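Local atomic coordinates of tyrosine--tRNA ligase (PDB entry 2CYC), a protein that probably catalyses, as a homodimer, the two-step attachment of tyrosine to tRNA(Tyr): ATP-driven activation to tyrosyl-AMP, then transfer to the acceptor end of the tRNA. Residues Glu22-Arg25 with His26-Ile30; Gly55-Ile58 with Ala59-Lys63; Gly85-Glu88 with Val89-Val93; Lys96-Lys99 with Val100-Lys104. One frame throughout, in Å; residues are numbered along the deposited sequence.

How the interactions relate
The four contacts follow one another along the chain, none nesting in or crossing another, and each joins successive turns of a single helix, so none closes a long loop. Interaction 1 lies on helix 21-30 at the edge of the subunit, between helix 3-11 and strand 214-223. Interaction 2, its centre about 18 Å from that of interaction 1, lies on helix 48-63, the crossover between parallel strands 36-40 and 69-72. Interactions 3 and 4 share helix 87-108: the first covers its capped N terminus, close to the second subunit, the other its middle, and a probable hydrogen bond from F98 N to V93 O (3.0 Å) joins them.

Interaction 1. Residues Glu22-Arg25 with His26-Ile30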
ATOM      1  N   GLU A  22      12.656  29.975  -2.016  1.00 18.91           N
ATOM      2  CA  GLU A  22      12.814  30.231  -3.436  1.00 22.61           C
ATOM      3  C   GLU A  22      11.636  29.668  -4.243  1.00 22.58           C
ATOM      4  O   GLU A  22      11.117  30.336  -5.135  1.00 19.59           O
ATOM      5  CB  GLU A  22      14.119  29.618  -3.941  1.00 23.22           C
ATOM      6  CG  GLU A  22      14.235  29.624  -5.457  1.00 22.74           C
ATOM      7  CD  GLU A  22      15.511  28.959  -5.959  1.00 31.15           C
ATOM      8  OE1 GLU A  22      15.613  28.734  -7.182  1.00 30.54           O
ATOM      9  OE2 GLU A  22      16.409  28.664  -5.138  1.00 32.99           O
ATOM     10  N   ASN A  23      11.211  28.443  -3.936  1.00 20.25           N
ATOM     11  CA  ASN A  23      10.101  27.857  -4.684  1.00 22.28           C
ATOM     12  C   ASN A  23       8.797  28.582  -4.346  1.00 19.21           C
ATOM     13  O   ASN A  23       7.932  28.767  -5.207  1.00 21.33           O
ATOM     14  CB  ASN A  23       9.964  26.359  -4.391  1.00 21.30           C
ATOM     15  CG  ASN A  23       8.953  25.682  -5.313  1.00 29.71           C
ATOM     16  OD1 ASN A  23       8.202  24.796  -4.896  1.00 27.61           O
ATOM     17  ND2 ASN A  23       8.940  26.094  -6.576  1.00 21.81           N
ATOM     18  N   LEU A  24       8.667  29.006  -3.092  1.00 18.51           N
ATOM     19  CA  LEU A  24       7.480  29.728  -2.648  1.00 19.16           C
ATOM     20  C   LEU A  24       7.337  31.017  -3.447  1.00 22.00           C
ATOM     21  O   LEU A  24       6.256  31.344  -3.943  1.00 22.74           O
ATOM     22  CB  LEU A  24       7.593  30.058  -1.152  1.00 17.51           C
ATOM     23  CG  LEU A  24       6.520  30.982  -0.559  1.00 24.91           C
ATOM     24  CD1 LEU A  24       5.160  30.274  -0.532  1.00 17.66           C
ATOM     25  CD2 LEU A  24       6.941  31.395   0.850  1.00 19.75           C
ATOM     26  N   ARG A  25       8.438  31.756  -3.554  1.00 24.64           N
ATOM     27  CA  ARG A  25       8.450  33.013  -4.288  1.00 23.56           C
ATOM     28  C   ARG A  25       8.109  32.742  -5.750  1.00 19.24           C
ATOM     29  O   ARG A  25       7.350  33.479  -6.372  1.00 19.78           O
ATOM     30  CB  ARG A  25       9.828  33.669  -4.167  1.00 23.31           C
ATOM     31  CG  ARG A  25      10.012  34.928  -5.013  1.00 22.65           C
ATOM     32  CD  ARG A  25      11.353  35.559  -4.695  1.00 22.83           C
ATOM     33  NE  ARG A  25      11.744  36.584  -5.651  1.00 24.92           N
ATOM     34  CZ  ARG A  25      12.897  37.241  -5.587  1.00 27.20           C
ATOM     35  NH1 ARG A  25      13.188  38.158  -6.493  1.00 23.07           N
ATOM     36  NH2 ARG A  25      13.759  36.974  -4.610  1.00 21.57           N
ATOM     37  N   HIS A  26       8.680  31.673  -6.286  1.00 17.68           N
ATOM     38  CA  HIS A  26       8.423  31.267  -7.655  1.00 22.54           C
ATOM     39  C   HIS A  26       6.916  31.047  -7.834  1.00 24.37           C
ATOM     40  O   HIS A  26       6.315  31.552  -8.785  1.00 25.73           O
ATOM     41  CB  HIS A  26       9.193  29.977  -7.953  1.00 25.85           C
ATOM     42  CG  HIS A  26       8.926  29.404  -9.309  1.00 32.22           C
ATOM     43  ND1 HIS A  26       9.162  30.104 -10.474  1.00 32.40           N
ATOM     44  CD2 HIS A  26       8.459  28.191  -9.687  1.00 28.75           C
ATOM     45  CE1 HIS A  26       8.855  29.345 -11.510  1.00 30.14           C
ATOM     46  NE2 HIS A  26       8.427  28.178 -11.060  1.00 35.79           N
ATOM     47  N   LEU A  27       6.302  30.298  -6.918  1.00 21.84           N
ATOM     48  CA  LEU A  27       4.866  30.047  -7.014  1.00 24.44           C
ATOM     49  C   LEU A  27       4.061  31.346  -6.989  1.00 22.81           C
ATOM     50  O   LEU A  27       3.098  31.490  -7.735  1.00 20.02           O
ATOM     51  CB  LEU A  27       4.385  29.130  -5.886  1.00 21.40           C
ATOM     52  CG  LEU A  27       4.951  27.707  -5.846  1.00 29.85           C
ATOM     53  CD1 LEU A  27       4.092  26.857  -4.916  1.00 30.97           C
ATOM     54  CD2 LEU A  27       4.965  27.108  -7.242  1.00 25.44           C
ATOM     55  N   PHE A  28       4.441  32.281  -6.118  1.00 19.71           N
ATOM     56  CA  PHE A  28       3.740  33.559  -6.040  1.00 23.83           C
ATOM     57  C   PHE A  28       3.877  34.317  -7.357  1.00 26.89           C
ATOM     58  O   PHE A  28       2.888  34.804  -7.908  1.00 26.06           O
ATOM     59  CB  PHE A  28       4.300  34.424  -4.900  1.00 20.44           C
ATOM     60  CG  PHE A  28       3.755  34.072  -3.531  1.00 22.30           C
ATOM     61  CD1 PHE A  28       4.563  34.189  -2.397  1.00 23.26           C
ATOM     62  CD2 PHE A  28       2.436  33.652  -3.372  1.00 21.09           C
ATOM     63  CE1 PHE A  28       4.065  33.891  -1.120  1.00 17.70           C
ATOM     64  CE2 PHE A  28       1.924  33.353  -2.098  1.00 22.55           C
ATOM     65  CZ  PHE A  28       2.744  33.474  -0.971  1.00 22.09           C
ATOM     66  N   GLU A  29       5.105  34.394  -7.866  1.00 23.47           N
ATOM     67  CA  GLU A  29       5.386  35.113  -9.105  1.00 27.03           C
ATOM     68  C   GLU A  29       4.707  34.584 -10.359  1.00 28.86           C
ATOM     69  O   GLU A  29       4.206  35.369 -11.164  1.00 29.23           O
ATOM     70  CB  GLU A  29       6.897  35.188  -9.343  1.00 24.93           C
ATOM     71  CG  GLU A  29       7.604  36.170  -8.417  1.00 37.86           C
ATOM     72  CD  GLU A  29       9.094  36.303  -8.709  1.00 43.22           C
ATOM     73  OE1 GLU A  29       9.791  37.032  -7.956  1.00 39.10           O
ATOM     74  OE2 GLU A  29       9.565  35.684  -9.688  1.00 44.16           O
ATOM     75  N   ILE A  30       4.673  33.263 -10.528  1.00 27.44           N
ATOM     76  CA  ILE A  30       4.060  32.685 -11.720  1.00 24.12           C
ATOM     77  C   ILE A  30       2.549  32.573 -11.606  1.00 25.30           C
ATOM     78  O   ILE A  30       1.881  32.153 -12.546  1.00 26.75           O
ATOM     79  CB  ILE A  30       4.643  31.292 -12.015  1.00 28.93           C
ATOM     80  CG1 ILE A  30       4.231  30.316 -10.904  1.00 22.23           C
ATOM     81  CG2 ILE A  30       6.168  31.390 -12.129  1.00 25.43           C
ATOM     82  CD1 ILE A  30       4.902  28.967 -10.986  1.00 19.11           C
TER
HETATM   83  O   HOH W   1      11.803  38.740  -8.875  1.00 47.22           O
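H26 opens the second half of this helical stretch by giving its backbone N-H to E22 O at 3.0 Å, one rung of the i to i+4 ladder that runs through the segment. Its exposed imidazole has CD1 of I30, a turn further on, against one face and toward the rim. L27 continues the ladder with N to N23 O at 2.8 Å. Its CG rests 3.2 Å from N23 O, and a branched aliphatic residue suits this buried side of the helix. F28 binds L24 O through its N. With CG anti to its own carbonyl carbon (chi1 -81°), the ring lies alongside L24 and points the same way, CE1 meeting L24 CD1 at 3.8 Å; two large apolar groups suit this buried face. E29 adds a side-chain bond to the ladder on the outer surface. Besides the bond from its N to R25 O, its OE1 takes the N-H of R25 NE at 3.1 Å in a nearly straight salt bridge (174°). The carboxylate oxygen lies in the guanidinium plane, whereas NE comes from above the carboxylate plane. A water bridges R25 NH1 and the same OE1, 2.8 Å from each, completing a small polar ring at the surface. Inward, L24 and F28 pack on helix 3-11 through V10, I3 and R6, while L27 leans on L216 and V219 of strand 214-223.

Interaction 2. Residues Gly55-Ile58 with Ala59-Lys63; sequences GAKI and ADFQK
Bends at chi2 (-40°) and chi3 (-60°) curl the K57 side chain back over its own helix, carrying NZ to D60 three residues on, while F61, its CG anti to the carbonyl carbon (chi1 -62°), folds its ring back over the preceding turn. The curled lysine ends in a salt bridge, NZ to D60 OD2 at 2.7 Å, made on the anti side of the carboxylate and close to its plane. The ammonium group also donates to L9 O, V10 O and K12 O, so this buried charge is met by a carboxylate and the carbonyls at the end of helix 3-11. D60 OD1 has a partner of its own in K12, and the aspartate thus links two lysines; the pairing probably offsets the cost of burying K57 and D60. The aliphatic part of K57 serves a different purpose: CB lies 3.7 Å from F61 CE2, and CE 3.9 Å from CE1, giving the ring an apolar neighbour. K57 O sits over one face of this ring, 3.0 Å above its plane and toward the rim, and accepts F61 N at 2.7 Å. A56 and A59 are both buried, where a small side chain fits: A56 touches R299, and A59 CB comes to 3.4 Å from A56 O. Q62 N binds I58 O, and the Q62 side-chain OE1 accepts from D112 N. Helix 48-63 is the crossover of a beta-alpha-beta unit between parallel strands 36-40 and 69-72, with F61 meeting the rings of H36 and H185 and the K57-D60 pair fastening helix 3-11.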
ATOM      1  N   GLY A  55      -3.655  26.900  13.825  1.00 19.40           N
ATOM      2  CA  GLY A  55      -4.614  27.972  13.645  1.00 19.10           C
ATOM      3  C   GLY A  55      -3.941  29.267  13.270  1.00 20.91           C
ATOM      4  O   GLY A  55      -4.418  29.982  12.384  1.00 20.05           O
ATOM      5  N   ALA A  56      -2.835  29.578  13.944  1.00 16.17           N
ATOM      6  CA  ALA A  56      -2.091  30.797  13.642  1.00 18.37           C
ATOM      7  C   ALA A  56      -1.616  30.788  12.182  1.00 19.94           C
ATOM      8  O   ALA A  56      -1.769  31.778  11.473  1.00 20.41           O
ATOM      9  CB  ALA A  56      -0.906  30.926  14.574  1.00 17.93           C
ATOM     10  N   LYS A  57      -1.054  29.671  11.719  1.00 16.21           N
ATOM     11  CA  LYS A  57      -0.581  29.627  10.334  1.00 18.50           C
ATOM     12  C   LYS A  57      -1.736  29.699   9.334  1.00 20.99           C
ATOM     13  O   LYS A  57      -1.626  30.358   8.296  1.00 15.77           O
ATOM     14  CB  LYS A  57       0.260  28.369  10.068  1.00 12.50           C
ATOM     15  CG  LYS A  57       1.617  28.351  10.769  1.00 12.41           C
ATOM     16  CD  LYS A  57       2.305  29.732  10.747  1.00 16.33           C
ATOM     17  CE  LYS A  57       2.557  30.242   9.326  1.00 16.45           C
ATOM     18  NZ  LYS A  57       3.021  31.661   9.331  1.00 17.92           N
ATOM     19  N   ILE A  58      -2.838  29.016   9.639  1.00 12.65           N
ATOM     20  CA  ILE A  58      -3.979  29.053   8.749  1.00 14.81           C
ATOM     21  C   ILE A  58      -4.407  30.517   8.593  1.00 19.11           C
ATOM     22  O   ILE A  58      -4.685  30.975   7.477  1.00 19.91           O
ATOM     23  CB  ILE A  58      -5.122  28.174   9.299  1.00 15.23           C
ATOM     24  CG1 ILE A  58      -4.801  26.693   9.009  1.00 12.65           C
ATOM     25  CG2 ILE A  58      -6.436  28.567   8.662  1.00 12.89           C
ATOM     26  CD1 ILE A  58      -5.685  25.702   9.781  1.00 15.94           C
ATOM     27  N   ALA A  59      -4.420  31.257   9.701  1.00 15.42           N
ATOM     28  CA  ALA A  59      -4.788  32.670   9.663  1.00 20.50           C
ATOM     29  C   ALA A  59      -3.809  33.440   8.781  1.00 21.35           C
ATOM     30  O   ALA A  59      -4.222  34.261   7.957  1.00 23.21           O
ATOM     31  CB  ALA A  59      -4.797  33.269  11.084  1.00 18.15           C
ATOM     32  N   ASP A  60      -2.513  33.183   8.958  1.00 20.25           N
ATOM     33  CA  ASP A  60      -1.499  33.862   8.152  1.00 19.54           C
ATOM     34  C   ASP A  60      -1.672  33.560   6.671  1.00 20.63           C
ATOM     35  O   ASP A  60      -1.595  34.464   5.827  1.00 16.23           O
ATOM     36  CB  ASP A  60      -0.079  33.438   8.553  1.00 16.80           C
ATOM     37  CG  ASP A  60       0.288  33.854   9.963  1.00 23.09           C
ATOM     38  OD1 ASP A  60      -0.292  34.834  10.478  1.00 22.81           O
ATOM     39  OD2 ASP A  60       1.178  33.208  10.550  1.00 19.92           O
ATOM     40  N   PHE A  61      -1.893  32.283   6.359  1.00 13.17           N
ATOM     41  CA  PHE A  61      -2.038  31.870   4.971  1.00 17.49           C
ATOM     42  C   PHE A  61      -3.224  32.559   4.295  1.00 15.09           C
ATOM     43  O   PHE A  61      -3.105  33.028   3.159  1.00 19.71           O
ATOM     44  CB  PHE A  61      -2.163  30.332   4.860  1.00 14.89           C
ATOM     45  CG  PHE A  61      -0.943  29.571   5.364  1.00 17.26           C
ATOM     46  CD1 PHE A  61       0.343  30.101   5.221  1.00 19.55           C
ATOM     47  CD2 PHE A  61      -1.084  28.317   5.959  1.00 13.86           C
ATOM     48  CE1 PHE A  61       1.474  29.393   5.660  1.00 16.99           C
ATOM     49  CE2 PHE A  61       0.042  27.593   6.407  1.00 12.13           C
ATOM     50  CZ  PHE A  61       1.325  28.135   6.256  1.00 12.35           C
ATOM     51  N   GLN A  62      -4.358  32.627   4.989  1.00 21.18           N
ATOM     52  CA  GLN A  62      -5.546  33.268   4.437  1.00 20.25           C
ATOM     53  C   GLN A  62      -5.202  34.712   4.046  1.00 23.69           C
ATOM     54  O   GLN A  62      -5.543  35.160   2.948  1.00 21.23           O
ATOM     55  CB  GLN A  62      -6.700  33.276   5.460  1.00 20.92           C
ATOM     56  CG  GLN A  62      -7.264  31.902   5.848  1.00 19.89           C
ATOM     57  CD  GLN A  62      -8.507  32.011   6.743  1.00 29.47           C
ATOM     58  OE1 GLN A  62      -8.518  32.750   7.730  1.00 30.93           O
ATOM     59  NE2 GLN A  62      -9.553  31.271   6.397  1.00 27.80           N
ATOM     60  N   LYS A  63      -4.514  35.432   4.935  1.00 19.89           N
ATOM     61  CA  LYS A  63      -4.152  36.827   4.653  1.00 21.14           C
ATOM     62  C   LYS A  63      -3.222  36.979   3.461  1.00 22.26           C
ATOM     63  O   LYS A  63      -3.166  38.040   2.834  1.00 18.03           O
ATOM     64  CB  LYS A  63      -3.505  37.483   5.877  1.00 28.37           C
ATOM     65  CG  LYS A  63      -4.478  37.765   7.003  1.00 39.88           C
ATOM     66  CD  LYS A  63      -3.806  38.504   8.155  1.00 50.19           C
ATOM     67  CE  LYS A  63      -4.766  38.690   9.335  1.00 52.01           C
ATOM     68  NZ  LYS A  63      -5.221  37.391   9.919  1.00 52.98           N
TER

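Interaction 3. Residues Gly85-Glu88 with Val89-Val93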
ATOM      1  N   GLY A  85      -8.955   1.883  17.096  1.00 35.24           N
ATOM      2  CA  GLY A  85      -9.106   1.444  15.721  1.00 31.12           C
ATOM      3  C   GLY A  85     -10.536   1.341  15.225  1.00 29.10           C
ATOM      4  O   GLY A  85     -10.805   0.624  14.257  1.00 30.55           O
ATOM      5  N   ASP A  86     -11.458   2.050  15.868  1.00 29.23           N
ATOM      6  CA  ASP A  86     -12.860   2.012  15.455  1.00 29.71           C
ATOM      7  C   ASP A  86     -13.100   3.168  14.481  1.00 29.95           C
ATOM      8  O   ASP A  86     -13.395   4.298  14.888  1.00 31.95           O
ATOM      9  CB  ASP A  86     -13.782   2.150  16.681  1.00 30.46           C
ATOM     10  CG  ASP A  86     -15.253   1.897  16.350  1.00 38.93           C
ATOM     11  OD1 ASP A  86     -15.731   2.368  15.289  1.00 36.88           O
ATOM     12  OD2 ASP A  86     -15.941   1.233  17.160  1.00 40.99           O
ATOM     13  N   LEU A  87     -12.965   2.880  13.191  1.00 29.64           N
ATOM     14  CA  LEU A  87     -13.152   3.889  12.153  1.00 28.25           C
ATOM     15  C   LEU A  87     -14.445   4.681  12.333  1.00 28.71           C
ATOM     16  O   LEU A  87     -14.463   5.894  12.127  1.00 29.47           O
ATOM     17  CB  LEU A  87     -13.133   3.225  10.772  1.00 20.03           C
ATOM     18  CG  LEU A  87     -13.268   4.155   9.560  1.00 20.01           C
ATOM     19  CD1 LEU A  87     -12.178   5.228   9.608  1.00 19.63           C
ATOM     20  CD2 LEU A  87     -13.151   3.340   8.281  1.00 24.44           C
ATOM     21  N   GLU A  88     -15.519   3.994  12.718  1.00 26.72           N
ATOM     22  CA  GLU A  88     -16.817   4.635  12.931  1.00 28.44           C
ATOM     23  C   GLU A  88     -16.724   5.733  13.988  1.00 29.54           C
ATOM     24  O   GLU A  88     -17.233   6.839  13.795  1.00 27.87           O
ATOM     25  CB  GLU A  88     -17.839   3.606  13.411  1.00 35.45           C
ATOM     26  CG  GLU A  88     -18.045   2.440  12.483  1.00 53.11           C
ATOM     27  CD  GLU A  88     -19.230   2.649  11.586  1.00 61.14           C
ATOM     28  OE1 GLU A  88     -19.238   3.664  10.855  1.00 68.68           O
ATOM     29  OE2 GLU A  88     -20.153   1.802  11.616  1.00 62.33           O
ATOM     30  N   VAL A  89     -16.099   5.407  15.119  1.00 21.08           N
ATOM     31  CA  VAL A  89     -15.950   6.365  16.201  1.00 26.63           C
ATOM     32  C   VAL A  89     -15.012   7.489  15.772  1.00 24.81           C
ATOM     33  O   VAL A  89     -15.233   8.658  16.110  1.00 22.20           O
ATOM     34  CB  VAL A  89     -15.413   5.680  17.481  1.00 30.18           C
ATOM     35  CG1 VAL A  89     -15.154   6.717  18.565  1.00 29.77           C
ATOM     36  CG2 VAL A  89     -16.436   4.657  17.982  1.00 30.03           C
ATOM     37  N   ILE A  90     -13.965   7.128  15.031  1.00 21.99           N
ATOM     38  CA  ILE A  90     -13.008   8.108  14.532  1.00 21.92           C
ATOM     39  C   ILE A  90     -13.752   9.149  13.696  1.00 22.54           C
ATOM     40  O   ILE A  90     -13.566  10.353  13.867  1.00 22.41           O
ATOM     41  CB  ILE A  90     -11.921   7.410  13.676  1.00 21.43           C
ATOM     42  CG1 ILE A  90     -10.922   6.722  14.607  1.00 19.51           C
ATOM     43  CG2 ILE A  90     -11.220   8.416  12.748  1.00 13.93           C
ATOM     44  CD1 ILE A  90      -9.990   5.739  13.901  1.00 24.25           C
ATOM     45  N   GLN A  91     -14.625   8.671  12.816  1.00 19.55           N
ATOM     46  CA  GLN A  91     -15.389   9.558  11.947  1.00 26.32           C
ATOM     47  C   GLN A  91     -16.388  10.452  12.682  1.00 28.09           C
ATOM     48  O   GLN A  91     -16.569  11.620  12.331  1.00 26.89           O
ATOM     49  CB  GLN A  91     -16.075   8.728  10.854  1.00 23.12           C
ATOM     50  CG  GLN A  91     -15.058   8.247   9.812  1.00 23.70           C
ATOM     51  CD  GLN A  91     -15.618   7.258   8.801  1.00 26.25           C
ATOM     52  OE1 GLN A  91     -15.148   7.191   7.662  1.00 25.23           O
ATOM     53  NE2 GLN A  91     -16.600   6.479   9.214  1.00 23.63           N
ATOM     54  N   GLU A  92     -17.019   9.917  13.718  1.00 26.20           N
ATOM     55  CA  GLU A  92     -17.975  10.701  14.477  1.00 26.73           C
ATOM     56  C   GLU A  92     -17.230  11.803  15.229  1.00 28.36           C
ATOM     57  O   GLU A  92     -17.664  12.961  15.258  1.00 21.65           O
ATOM     58  CB  GLU A  92     -18.731   9.806  15.464  1.00 25.54           C
ATOM     59  CG  GLU A  92     -19.463  10.604  16.529  1.00 38.13           C
ATOM     60  CD  GLU A  92     -20.450   9.775  17.319  1.00 41.75           C
ATOM     61  OE1 GLU A  92     -20.126   8.611  17.646  1.00 42.92           O
ATOM     62  OE2 GLU A  92     -21.545  10.298  17.624  1.00 48.47           O
ATOM     63  N   VAL A  93     -16.105  11.426  15.836  1.00 23.38           N
ATOM     64  CA  VAL A  93     -15.276  12.363  16.585  1.00 22.45           C
ATOM     65  C   VAL A  93     -14.736  13.464  15.676  1.00 21.05           C
ATOM     66  O   VAL A  93     -14.746  14.640  16.035  1.00 16.80           O
ATOM     67  CB  VAL A  93     -14.079  11.643  17.253  1.00 22.83           C
ATOM     68  CG1 VAL A  93     -13.088  12.665  17.791  1.00 16.36           C
ATOM     69  CG2 VAL A  93     -14.577  10.743  18.395  1.00 23.54           C
TER
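D86 and V89 meet where the chain turns from an extended residue (D86, phi/psi -93/93°) into helix 87-108, whose first turns are tied by bonds from I90 N to D86 O (2.9 Å), Q91 N to L87 O and E92 N to E88 O. D86 sets its carboxylate beside its own carbonyl carbon (chi1 -171°), which brings OD1 to V89 N at 3.1 Å. The N-H points at OD1 with an angle of 157°, coming from well above the carboxylate plane. Aspartate fits this position because its short chain can reach a backbone N-H that has no preceding helical carbonyl to bind, and its negative charge probably also interacts favourably with the positive end of the helix dipole. V89 CG2 makes van der Waals contact with the D86 carboxylate, 3.4 Å from D86 CG, the two side chains crossing at about a right angle. An alanine in place of D86 would leave V89 N without its capping acceptor and is likely to let the first turn fray. On another side of the helix the L87 isobutyl group lies against the extended Q91 chain, with CG 4.0 Å from Q91 CD, and packs further on W75 and W78 of helix 74-79 and on Q132 of the second subunit. I90 folds back over the first turn, its CG1 3.5 Å from D86 O, and packs on I42 and L83. The whole is an aspartate N-cap, bonded to the N-H three residues on and starting a long helix of the class I synthetase core where L87 also touches the second subunit.

Interaction 4. Residues Lys96-Lys99 with Val100-Lys104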
ATOM      1  N   LYS A  96     -17.878  15.651  14.769  1.00 26.97           N
ATOM      2  CA  LYS A  96     -18.601  16.264  15.872  1.00 30.62           C
ATOM      3  C   LYS A  96     -17.775  17.008  16.896  1.00 29.27           C
ATOM      4  O   LYS A  96     -18.297  17.869  17.604  1.00 28.48           O
ATOM      5  CB  LYS A  96     -19.468  15.213  16.565  1.00 34.95           C
ATOM      6  CG  LYS A  96     -20.628  14.742  15.708  1.00 37.52           C
ATOM      7  CD  LYS A  96     -21.444  13.680  16.430  1.00 54.47           C
ATOM      8  CE  LYS A  96     -22.683  13.289  15.633  1.00 58.39           C
ATOM      9  NZ  LYS A  96     -23.472  12.218  16.312  1.00 56.99           N
ATOM     10  N   TYR A  97     -16.491  16.687  16.986  1.00 27.13           N
ATOM     11  CA  TYR A  97     -15.633  17.366  17.952  1.00 25.37           C
ATOM     12  C   TYR A  97     -14.445  18.087  17.339  1.00 25.33           C
ATOM     13  O   TYR A  97     -14.286  19.295  17.503  1.00 22.57           O
ATOM     14  CB  TYR A  97     -15.092  16.384  18.992  1.00 21.68           C
ATOM     15  CG  TYR A  97     -13.954  16.972  19.802  1.00 25.99           C
ATOM     16  CD1 TYR A  97     -14.194  17.952  20.772  1.00 26.31           C
ATOM     17  CD2 TYR A  97     -12.630  16.602  19.552  1.00 24.93           C
ATOM     18  CE1 TYR A  97     -13.150  18.546  21.471  1.00 18.75           C
ATOM     19  CE2 TYR A  97     -11.573  17.195  20.243  1.00 18.12           C
ATOM     20  CZ  TYR A  97     -11.841  18.167  21.202  1.00 25.71           C
ATOM     21  OH  TYR A  97     -10.806  18.753  21.894  1.00 19.27           O
ATOM     22  N   PHE A  98     -13.606  17.333  16.638  1.00 26.46           N
ATOM     23  CA  PHE A  98     -12.393  17.895  16.066  1.00 23.59           C
ATOM     24  C   PHE A  98     -12.601  19.063  15.119  1.00 21.34           C
ATOM     25  O   PHE A  98     -11.932  20.086  15.241  1.00 23.24           O
ATOM     26  CB  PHE A  98     -11.573  16.797  15.376  1.00 17.01           C
ATOM     27  CG  PHE A  98     -10.140  17.174  15.180  1.00 19.23           C
ATOM     28  CD1 PHE A  98      -9.752  17.961  14.097  1.00 17.54           C
ATOM     29  CD2 PHE A  98      -9.181  16.806  16.121  1.00 19.85           C
ATOM     30  CE1 PHE A  98      -8.426  18.378  13.953  1.00 15.44           C
ATOM     31  CE2 PHE A  98      -7.850  17.221  15.986  1.00 22.12           C
ATOM     32  CZ  PHE A  98      -7.477  18.009  14.897  1.00 17.43           C
ATOM     33  N   LYS A  99     -13.521  18.907  14.174  1.00 22.18           N
ATOM     34  CA  LYS A  99     -13.807  19.955  13.211  1.00 21.43           C
ATOM     35  C   LYS A  99     -14.118  21.273  13.898  1.00 21.23           C
ATOM     36  O   LYS A  99     -13.476  22.285  13.615  1.00 22.29           O
ATOM     37  CB  LYS A  99     -14.985  19.556  12.322  1.00 23.24           C
ATOM     38  CG  LYS A  99     -15.444  20.660  11.358  1.00 21.70           C
ATOM     39  CD  LYS A  99     -16.488  20.125  10.393  1.00 29.89           C
ATOM     40  CE  LYS A  99     -16.856  21.147   9.333  1.00 26.34           C
ATOM     41  NZ  LYS A  99     -17.507  22.328   9.948  1.00 33.23           N
ATOM     42  N   VAL A 100     -15.086  21.257  14.816  1.00 21.94           N
ATOM     43  CA  VAL A 100     -15.472  22.480  15.509  1.00 22.58           C
ATOM     44  C   VAL A 100     -14.379  22.980  16.457  1.00 23.12           C
ATOM     45  O   VAL A 100     -14.227  24.184  16.655  1.00 24.38           O
ATOM     46  CB  VAL A 100     -16.819  22.304  16.277  1.00 25.43           C
ATOM     47  CG1 VAL A 100     -16.655  21.354  17.446  1.00 20.34           C
ATOM     48  CG2 VAL A 100     -17.327  23.673  16.755  1.00 28.83           C
ATOM     49  N   GLY A 101     -13.615  22.060  17.037  1.00 23.56           N
ATOM     50  CA  GLY A 101     -12.534  22.470  17.917  1.00 20.22           C
ATOM     51  C   GLY A 101     -11.510  23.267  17.119  1.00 23.91           C
ATOM     52  O   GLY A 101     -10.983  24.269  17.592  1.00 24.96           O
ATOM     53  N   MET A 102     -11.229  22.823  15.896  1.00 22.30           N
ATOM     54  CA  MET A 102     -10.275  23.518  15.031  1.00 23.39           C
ATOM     55  C   MET A 102     -10.832  24.850  14.554  1.00 23.90           C
ATOM     56  O   MET A 102     -10.106  25.844  14.484  1.00 26.59           O
ATOM     57  CB  MET A 102      -9.919  22.654  13.816  1.00 19.72           C
ATOM     58  CG  MET A 102      -8.909  21.569  14.118  1.00 28.38           C
ATOM     59  SD  MET A 102      -7.322  22.265  14.649  1.00 31.17           S
ATOM     60  CE  MET A 102      -7.325  21.798  16.256  1.00 30.56           C
ATOM     61  N   GLU A 103     -12.121  24.867  14.216  1.00 21.53           N
ATOM     62  CA  GLU A 103     -12.761  26.096  13.762  1.00 23.66           C
ATOM     63  C   GLU A 103     -12.591  27.184  14.821  1.00 23.51           C
ATOM     64  O   GLU A 103     -12.241  28.320  14.501  1.00 20.35           O
ATOM     65  CB  GLU A 103     -14.254  25.863  13.484  1.00 25.48           C
ATOM     66  CG  GLU A 103     -14.542  25.227  12.135  1.00 29.23           C
ATOM     67  CD  GLU A 103     -15.989  24.751  11.977  1.00 29.27           C
ATOM     68  OE1 GLU A 103     -16.421  24.561  10.826  1.00 37.29           O
ATOM     69  OE2 GLU A 103     -16.686  24.550  12.988  1.00 33.07           O
ATOM     70  N   LYS A 104     -12.822  26.836  16.084  1.00 24.85           N
ATOM     71  CA  LYS A 104     -12.688  27.818  17.152  1.00 25.04           C
ATOM     72  C   LYS A 104     -11.229  28.189  17.426  1.00 27.50           C
ATOM     73  O   LYS A 104     -10.939  29.311  17.832  1.00 23.65           O
ATOM     74  CB  LYS A 104     -13.356  27.310  18.429  1.00 25.08           C
ATOM     75  CG  LYS A 104     -14.843  26.983  18.253  1.00 34.83           C
ATOM     76  CD  LYS A 104     -15.656  28.163  17.712  1.00 31.87           C
ATOM     77  CE  LYS A 104     -17.045  27.698  17.267  1.00 45.58           C
ATOM     78  NZ  LYS A 104     -17.897  28.790  16.693  1.00 45.47           N
TER
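K99 NZ and E103 OE1 form a salt bridge of 2.6 Å between residues one turn apart on helix 87-108. The lysine chain runs out extended and bends only at its last torsion (chi4 -64°), which swings NZ toward the glutamate; OE1 receives it from above the carboxylate plane, 41° out. K99 also makes a cation-pi contact with F118, so its charge has both an anion and a ring as partners. Replacing E103 by an alanine would probably leave the K99 ammonium without its carboxylate and, with the F118 ring remaining, less fixed about its last bond. Within the same turn, E103 N donates to K99 O at 3.0 Å. The next face carries a Met-aromatic contact: M102 SD lies 4.9 Å from the centroid of the F98 ring, placed obliquely to it, and M102 CG lies 3.2 Å from F98 CE1. Long, flexible methionine suits this site, bending to follow the ring, and both side chains also touch T50 of helix 48-63, while F98 meets the ring of F40 in the class I synthetase core. The F98 side chain is about 8 Å from the bound tyrosine. The helix has a wider pi-type turn at 96-98, after which G101 N returns to Y97 O at 2.9 Å. V100 CG1 lies 3.1 Å from the same Y97 O, and the valine packs on Y357 and F358 of helix 352-360.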